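Type I site-specific restriction-modification system, R (Restriction) subunit (Vibrio vulnificus, PDB 3H1T) is the N-terminal part of a putative type I restriction subunit, which probably binds DNA and hydrolyses ATP to power DNA translocation ahead of restriction. Local coordinates at residues Q102-Q105 with Q106-Y110. Residues are numbered along the deposited sequence; the frame is centred on the assembly and turned at random.
Sequences QGMQ and QAKDY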
# COMPACT_ATOMS: atom_id res chain seq x y z
N GLN A 102 -24.47 -9.69 21.23
CA GLN A 102 -23.22 -9.20 21.78
C GLN A 102 -22.14 -9.08 20.70
O GLN A 102 -21.59 -8.00 20.50
CB GLN A 102 -22.74 -10.13 22.90
CG GLN A 102 -21.64 -9.55 23.80
CD GLN A 102 -21.15 -10.57 24.82
OE1 GLN A 102 -21.85 -10.90 25.79
NE2 GLN A 102 -19.96 -11.10 24.59
N GLY A 103 -21.86 -10.17 20.01
CA GLY A 103 -20.83 -10.15 18.97
C GLY A 103 -21.21 -9.52 17.64
O GLY A 103 -20.42 -9.58 16.71
N MSE A 104 -22.39 -8.91 17.54
CA MSE A 104 -22.82 -8.32 16.28
C MSE A 104 -21.94 -7.20 15.74
O MSE A 104 -21.49 -7.26 14.60
CB MSE A 104 -24.27 -7.83 16.36
CG MSE A 104 -24.87 -7.53 14.98
SE MSE A 104 -25.19 -9.14 13.90
CE MSE A 104 -23.43 -9.43 13.15
N GLN A 105 -21.69 -6.17 16.55
CA GLN A 105 -20.87 -5.07 16.07
C GLN A 105 -19.43 -5.54 15.81
O GLN A 105 -18.79 -5.07 14.89
CB GLN A 105 -20.96 -3.85 17.02
CG GLN A 105 -22.17 -2.94 16.66
CD GLN A 105 -22.43 -1.74 17.61
OE1 GLN A 105 -23.39 -0.99 17.43
NE2 GLN A 105 -21.57 -1.56 18.61
N GLN A 106 -18.95 -6.50 16.59
CA GLN A 106 -17.60 -7.02 16.36
C GLN A 106 -17.52 -7.78 15.04
O GLN A 106 -16.53 -7.70 14.32
CB GLN A 106 -17.16 -7.95 17.50
CG GLN A 106 -15.77 -8.59 17.29
CD GLN A 106 -14.66 -7.55 17.15
OE1 GLN A 106 -14.33 -6.85 18.11
NE2 GLN A 106 -14.09 -7.45 15.95
N ALA A 107 -18.58 -8.53 14.73
CA ALA A 107 -18.63 -9.29 13.49
C ALA A 107 -18.78 -8.35 12.30
O ALA A 107 -18.20 -8.57 11.25
CB ALA A 107 -19.78 -10.28 13.52
N LYS A 108 -19.57 -7.30 12.48
CA LYS A 108 -19.78 -6.31 11.42
C LYS A 108 -18.46 -5.59 11.13
O LYS A 108 -18.15 -5.27 9.99
CB LYS A 108 -20.84 -5.28 11.85
CG LYS A 108 -22.27 -5.78 11.75
CD LYS A 108 -23.31 -4.77 12.24
CE LYS A 108 -23.12 -3.39 11.63
NZ LYS A 108 -24.39 -2.62 11.56
N ASP A 109 -17.68 -5.35 12.18
CA ASP A 109 -16.39 -4.68 12.04
C ASP A 109 -15.40 -5.50 11.22
O ASP A 109 -14.60 -4.93 10.49
CB ASP A 109 -15.80 -4.37 13.42
CG ASP A 109 -14.91 -3.13 13.41
OD1 ASP A 109 -15.44 -2.01 13.28
OD2 ASP A 109 -13.68 -3.28 13.54
N TYR A 110 -15.45 -6.82 11.34
CA TYR A 110 -14.54 -7.70 10.60
C TYR A 110 -15.00 -7.80 9.15
O TYR A 110 -14.19 -7.95 8.23
CB TYR A 110 -14.51 -9.11 11.19
CG TYR A 110 -13.73 -9.28 12.48
CD1 TYR A 110 -12.39 -8.93 12.55
CD2 TYR A 110 -14.34 -9.83 13.60
CE1 TYR A 110 -11.65 -9.12 13.73
CE2 TYR A 110 -13.62 -10.03 14.78
CZ TYR A 110 -12.27 -9.67 14.84
OH TYR A 110 -11.57 -9.85 16.01
O HOH W 1 -20.11 -6.11 19.37
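Gly-103, Met-104 and Gln-105 give their carbonyl oxygens to the amides of Ala-107, Lys-108 and Asp-109, three successive i to i+4 bonds that form the first turn of an alpha-helix with Gly-103 as N-cap. The Lys-108 N to Met-104 O bond measures 2.9 Å. Glycine brings no side chain to the cap; instead a water accepts weakly from the Gln-106 amide nitrogen, 3.0 Å away, and donates to Gln-102 O at 2.7 Å, linking the preceding loop to the first turn.

Among the side chains, selenomethionine Met-104 carries the contact. Its CG stands anti to the backbone N (chi1 -166°), and bends at the next two torsions turn the terminal methyl in against the helix, forward towards Ala-107, bringing CE to 3.8 Å from the methyl CB of Ala-107. The same CE lies 4.1 Å from Lys-108 CG, where the two long chains pass at a slant. Lys-108 CG also lies 3.3 Å from Met-104 O, and its neighbours CB and CD come close to the same oxygen, which is also the acceptor for the Lys-108 amide.

Met-104 packs on Leu-128 and Phe-130 of strand 127-131, and Lys-108 makes a cation-pi contact with Phe-130. Ala-107 and Gln-106 touch Glu-92, which places this first turn against the six-stranded mixed sheet of the N-terminal domain, in the beta-alpha-beta crossover from strand 86-93 through helix 104-114 to strand 118-122.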